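Local coordinates for protein amidase, hydantoinase/carbamoylase family (Burkholderia vietnamiensis, PDB 5I4M) that probably hydrolyses N-carbamoyl-L-amino acids to L-amino acids, as a two-zinc amidase of the peptidase M20 family, at residues Thr240-Glu245 and Pro299-Phe304; Ala259-Ser264 and Ala332-Asp337. One frame throughout, in Å; residues are numbered along the deposited sequence. Where two conformers were deposited one is given.

Contact 1 of 2, residues Thr240-Glu245 and Pro299-Phe304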
loop_
_atom_site.group_PDB
_atom_site.type_symbol
_atom_site.label_atom_id
_atom_site.label_comp_id
_atom_site.label_asym_id
_atom_site.label_seq_id
_atom_site.Cartn_x
_atom_site.Cartn_y
_atom_site.Cartn_z
ATOM N N THR A 240 3.226 7.642 11.343
ATOM C CA THR A 240 1.997 6.857 11.361
ATOM C C THR A 240 0.896 7.729 11.949
ATOM O O THR A 240 1.048 8.258 13.054
ATOM C CB THR A 240 2.161 5.568 12.172
ATOM O OG1 THR A 240 3.147 4.729 11.554
ATOM C CG2 THR A 240 0.837 4.811 12.237
ATOM N N PHE A 241 -0.179 7.916 11.187
ATOM C CA PHE A 241 -1.415 8.495 11.700
ATOM C C PHE A 241 -2.339 7.365 12.131
ATOM O O PHE A 241 -2.522 6.395 11.390
ATOM C CB PHE A 241 -2.138 9.314 10.628
ATOM C CG PHE A 241 -1.626 10.710 10.446
ATOM C CD1 PHE A 241 -1.165 11.448 11.517
ATOM C CD2 PHE A 241 -1.655 11.296 9.193
ATOM C CE1 PHE A 241 -0.716 12.756 11.336
ATOM C CE2 PHE A 241 -1.209 12.590 9.005
ATOM C CZ PHE A 241 -0.736 13.320 10.085
ATOM N N THR A 242 -2.954 7.507 13.299
ATOM C CA THR A 242 -3.985 6.570 13.730
ATOM C C THR A 242 -5.296 7.322 13.920
ATOM O O THR A 242 -5.353 8.300 14.675
ATOM C CB THR A 242 -3.581 5.852 15.014
ATOM O OG1 THR A 242 -2.323 5.188 14.813
ATOM C CG2 THR A 242 -4.646 4.813 15.374
ATOM N N GLY A 243 -6.334 6.883 13.209
ATOM C CA GLY A 243 -7.676 7.393 13.409
ATOM C C GLY A 243 -8.580 6.274 13.878
ATOM O O GLY A 243 -8.244 5.557 14.821
ATOM N N GLN A 244 -9.718 6.082 13.224
ATOM C CA GLN A 244 -10.599 4.982 13.594
ATOM C C GLN A 244 -11.234 4.415 12.338
ATOM O O GLN A 244 -11.961 5.128 11.645
ATOM C CB GLN A 244 -11.681 5.437 14.577
ATOM C CG GLN A 244 -12.662 4.330 14.931
ATOM C CD GLN A 244 -13.667 4.741 15.994
ATOM O OE1 GLN A 244 -14.380 5.731 15.846
ATOM N NE2 GLN A 244 -13.727 3.973 17.074
ATOM N N GLU A 245 -10.972 3.143 12.041
ATOM C CA GLU A 245 -11.663 2.535 10.920
ATOM C C GLU A 245 -13.155 2.452 11.229
ATOM O O GLU A 245 -13.569 2.242 12.372
ATOM C CB GLU A 245 -11.081 1.154 10.592
ATOM C CG GLU A 245 -11.078 0.160 11.726
ATOM C CD GLU A 245 -9.824 0.248 12.581
ATOM O OE1 GLU A 245 -9.549 -0.717 13.322
ATOM O OE2 GLU A 245 -9.115 1.276 12.511
ATOM N N PRO A 299 -10.041 4.531 6.354
ATOM C CA PRO A 299 -8.742 4.031 6.826
ATOM C C PRO A 299 -8.465 4.477 8.257
ATOM O O PRO A 299 -8.632 5.651 8.601
ATOM C CB PRO A 299 -7.746 4.637 5.831
ATOM C CG PRO A 299 -8.550 4.782 4.561
ATOM C CD PRO A 299 -9.923 5.226 5.060
ATOM N N GLY A 300 -8.048 3.527 9.087
ATOM C CA GLY A 300 -7.848 3.792 10.499
ATOM C C GLY A 300 -6.393 3.989 10.868
ATOM O O GLY A 300 -6.090 4.481 11.958
ATOM N N ARG A 301 -5.476 3.621 9.970
ATOM C CA ARG A 301 -4.049 3.779 10.232
ATOM C C ARG A 301 -3.321 3.939 8.907
ATOM O O ARG A 301 -3.561 3.173 7.974
ATOM C CB ARG A 301 -3.497 2.573 11.007
ATOM C CG ARG A 301 -2.091 2.774 11.554
ATOM C CD ARG A 301 -1.615 1.578 12.385
ATOM N NE ARG A 301 -1.264 0.416 11.567
ATOM C CZ ARG A 301 -1.950 -0.726 11.540
ATOM N NH1 ARG A 301 -3.036 -0.878 12.289
ATOM N NH2 ARG A 301 -1.545 -1.723 10.761
ATOM N N VAL A 302 -2.444 4.934 8.811
ATOM C CA VAL A 302 -1.632 5.085 7.605
ATOM C C VAL A 302 -0.199 5.377 8.025
ATOM O O VAL A 302 0.054 6.301 8.809
ATOM C CB VAL A 302 -2.155 6.184 6.657
ATOM C CG1 VAL A 302 -1.208 6.317 5.447
ATOM C CG2 VAL A 302 -3.582 5.862 6.187
ATOM N N PHE A 303 0.728 4.579 7.509
ATOM C CA PHE A 303 2.162 4.805 7.644
ATOM C C PHE A 303 2.669 5.443 6.360
ATOM O O PHE A 303 2.274 5.032 5.265
ATOM C CB PHE A 303 2.885 3.474 7.888
ATOM C CG PHE A 303 4.389 3.539 7.736
ATOM C CD1 PHE A 303 4.988 3.333 6.497
ATOM C CD2 PHE A 303 5.197 3.774 8.836
ATOM C CE1 PHE A 303 6.379 3.386 6.352
ATOM C CE2 PHE A 303 6.585 3.815 8.706
ATOM C CZ PHE A 303 7.173 3.622 7.461
ATOM N N PHE A 304 3.549 6.439 6.486
ATOM C CA PHE A 304 4.161 6.998 5.283
ATOM C C PHE A 304 5.495 7.642 5.640
ATOM O O PHE A 304 5.811 7.868 6.814
ATOM C CB PHE A 304 3.231 7.989 4.571
ATOM C CG PHE A 304 2.852 9.182 5.403
ATOM C CD1 PHE A 304 1.824 9.100 6.329
ATOM C CD2 PHE A 304 3.517 10.376 5.250
ATOM C CE1 PHE A 304 1.473 10.202 7.096
ATOM C CE2 PHE A 304 3.173 11.477 6.015
ATOM C CZ PHE A 304 2.152 11.383 6.939
HETATM O O HOH W 1 -7.028 2.496 13.894
#
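F241 and F304 put their rings together on the buried face of two antiparallel strands, F241 CD2 lying 3.9 Å from F304 CE1. The planes are inclined at 54°, and the meeting is oblique. F304 can reach this far because its CG sits between the backbone N and the carbonyl carbon (chi1 61°), which swings the ring back over the neighbouring strand. V302 points to the same face as F241, and V266 and A263 of helix 259-276 close over these residues. Between the strands F241 and V302 form a hydrogen-bonded pair: F241 N gives to V302 O (2.9 Å) and V302 N to F241 O (3.0 Å). Such a sheet, covered by helices on one face, is the framework of the M20 dimerisation domain, and 225-242 and 297-310 are adjacent strands in it. The other face is more open to solvent: T240 and F303 are partly exposed and R301 is exposed. There T240 OG1 meets the edge of the F303 ring in its plane, 3.5 Å from CD2, while T240 CG2 rests 3.6 Å from R301 CG. Past T242 the strand pairing ends, but the loop stays close: G243 N bonds to G300 O at 2.7 Å, from above the carbonyl plane, 38° out of it. Against strand 282-291, G300 and R301 both face H291, a classic beta bulge. At the loop end a water lies 2.8 Å from OE2 of E245, in one of its two conformers, and the E245 carbonyl accepts a hydrogen bond from N404 of the second subunit.

Contact 2 of 2, residues Ala259-Ser264 and Ala332-Asp337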
loop_
_atom_site.group_PDB
_atom_site.type_symbol
_atom_site.label_atom_id
_atom_site.label_comp_id
_atom_site.label_asym_id
_atom_site.label_seq_id
_atom_site.Cartn_x
_atom_site.Cartn_y
_atom_site.Cartn_z
ATOM N N ALA A 259 -7.519 8.418 8.644
ATOM C CA ALA A 259 -6.064 8.552 8.654
ATOM C C ALA A 259 -5.502 8.783 7.257
ATOM O O ALA A 259 -4.430 9.381 7.118
ATOM C CB ALA A 259 -5.413 7.315 9.282
ATOM N N LEU A 260 -6.182 8.310 6.216
ATOM C CA LEU A 260 -5.693 8.590 4.871
ATOM C C LEU A 260 -5.993 10.029 4.457
ATOM O O LEU A 260 -5.214 10.642 3.723
ATOM C CB LEU A 260 -6.295 7.581 3.879
ATOM C CG LEU A 260 -5.876 7.738 2.412
ATOM C CD1 LEU A 260 -4.362 7.652 2.291
ATOM C CD2 LEU A 260 -6.550 6.677 1.539
ATOM N N LEU A 261 -7.110 10.587 4.901
ATOM C CA LEU A 261 -7.332 12.010 4.686
ATOM C C LEU A 261 -6.193 12.818 5.286
ATOM O O LEU A 261 -5.667 13.739 4.648
ATOM C CB LEU A 261 -8.669 12.427 5.293
ATOM C CG LEU A 261 -9.096 13.883 5.078
ATOM C CD1 LEU A 261 -9.315 14.175 3.585
ATOM C CD2 LEU A 261 -10.331 14.195 5.885
ATOM N N GLY A 262 -5.783 12.463 6.507
ATOM C CA GLY A 262 -4.654 13.142 7.131
ATOM C C GLY A 262 -3.365 12.936 6.362
ATOM O O GLY A 262 -2.656 13.895 6.041
ATOM N N ALA A 263 -3.045 11.676 6.053
ATOM C CA ALA A 263 -1.810 11.393 5.327
ATOM C C ALA A 263 -1.782 12.115 3.988
ATOM O O ALA A 263 -0.748 12.667 3.591
ATOM C CB ALA A 263 -1.653 9.884 5.126
ATOM N N SER A 264 -2.908 12.115 3.273
ATOM C CA SER A 264 -2.973 12.796 1.985
ATOM C C SER A 264 -2.728 14.291 2.133
ATOM O O SER A 264 -2.081 14.917 1.280
ATOM C CB SER A 264 -4.336 12.547 1.333
ATOM O OG SER A 264 -4.453 11.182 0.983
ATOM N N ALA A 332 -4.526 17.460 14.447
ATOM C CA ALA A 332 -5.436 18.066 15.412
ATOM C C ALA A 332 -6.782 18.384 14.782
ATOM O O ALA A 332 -7.821 18.269 15.442
ATOM C CB ALA A 332 -4.814 19.333 15.997
ATOM N N ASP A 333 -6.782 18.800 13.513
ATOM C CA ASP A 333 -8.034 19.149 12.850
ATOM C C ASP A 333 -8.912 17.922 12.640
ATOM O O ASP A 333 -10.137 17.995 12.790
ATOM C CB ASP A 333 -7.740 19.841 11.520
ATOM C CG ASP A 333 -8.988 20.082 10.704
ATOM O OD1 ASP A 333 -9.739 21.026 11.028
ATOM O OD2 ASP A 333 -9.216 19.327 9.736
ATOM N N ILE A 334 -8.308 16.790 12.299
ATOM C CA ILE A 334 -9.061 15.560 12.069
ATOM C C ILE A 334 -9.302 14.806 13.370
ATOM O O ILE A 334 -10.348 14.178 13.550
ATOM C CB ILE A 334 -8.312 14.684 11.042
ATOM C CG1 ILE A 334 -8.186 15.416 9.711
ATOM C CG2 ILE A 334 -9.004 13.316 10.852
ATOM C CD1 ILE A 334 -7.261 14.719 8.731
ATOM N N GLY A 335 -8.346 14.847 14.289
ATOM C CA GLY A 335 -8.432 14.025 15.478
ATOM C C GLY A 335 -7.640 12.742 15.339
ATOM O O GLY A 335 -8.070 11.676 15.790
ATOM N N LEU A 336 -6.476 12.830 14.719
ATOM C CA LEU A 336 -5.587 11.690 14.567
ATOM C C LEU A 336 -4.518 11.714 15.652
ATOM O O LEU A 336 -4.107 12.782 16.112
ATOM C CB LEU A 336 -4.926 11.714 13.188
ATOM C CG LEU A 336 -5.865 11.773 11.985
ATOM C CD1 LEU A 336 -5.070 11.990 10.690
ATOM C CD2 LEU A 336 -6.688 10.488 11.889
ATOM N N ASP A 337 -4.077 10.519 16.066
ATOM C CA ASP A 337 -2.864 10.367 16.858
ATOM C C ASP A 337 -1.672 10.303 15.908
ATOM O O ASP A 337 -1.768 9.723 14.826
ATOM C CB ASP A 337 -2.917 9.098 17.713
ATOM C CG ASP A 337 -3.975 9.166 18.801
ATOM O OD1 ASP A 337 -4.317 10.286 19.233
ATOM O OD2 ASP A 337 -4.465 8.096 19.222
#
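The carbonyl oxygen of L260 is gripped twice from within its own helix: S264 N reaches it at 2.8 Å and S264 OG at 2.9 Å, the two coming from opposite faces of the carbonyl plane. The serine OG stands beside its own backbone N (chi1 -67°), which turns the hydroxyl back along the helix to donate to L260 O. This is the first turn of helix 259-276, one of two helices that lie against the same face of the antiparallel sheet in the alpha/beta dimerisation domain of the M20 fold. D258 OD1 accepts from L261 N at the start of the turn. The partner segment is the end of the other helix, 313-334, and the chain leading out of it. No hydrogen bond joins the two segments; what holds them is apolar contact, in which I334 and L336 come up to the bare backbone of G262. G335 between them has left the helix with positive phi (97°), and with this turn of the chain I334 and L336 are presented to the same helix one after the other; the G335 carbonyl accepts a hydrogen bond from R257. The fork of L336 spans part of a turn, CD1 lying 3.8 Å from G262 CA and CD2 3.8 Å from A259 CA. The side chains of L261 and I334 cross obliquely, CG of L261 4.2 Å from CD1 of I334. L261 also packs on D268 of the second subunit. Packing is tightest at I334: the chain through CG1 is extended (chi2 170°) and drives its terminal methyl into the helix surface, where CD1 stands 3.4 Å from G262 CA and 3.5 Å from G262 N.

Overall arrangement
Contact 1 is a strand pair of the sheet and contact 2 packs against one face of it, their centres 8 Å apart. F241 joins them: its ring lies on the first turn of helix 259-276, CE2 3.4 Å from G262 C and CD2 3.5 Å from A263 N. Two probable backbone hydrogen bonds link them, T242 O to D337 N (2.9 Å) and P299 O to A259 N (3.0 Å). Both contacts touch the second subunit. Contact 1 comes nearer to an active site: the side chain of E245 lies about 12 Å from a bound zinc and about 12 Å from bound 3-phosphoglyceric acid, and E245 packs on the zinc ligand H403 of the second subunit.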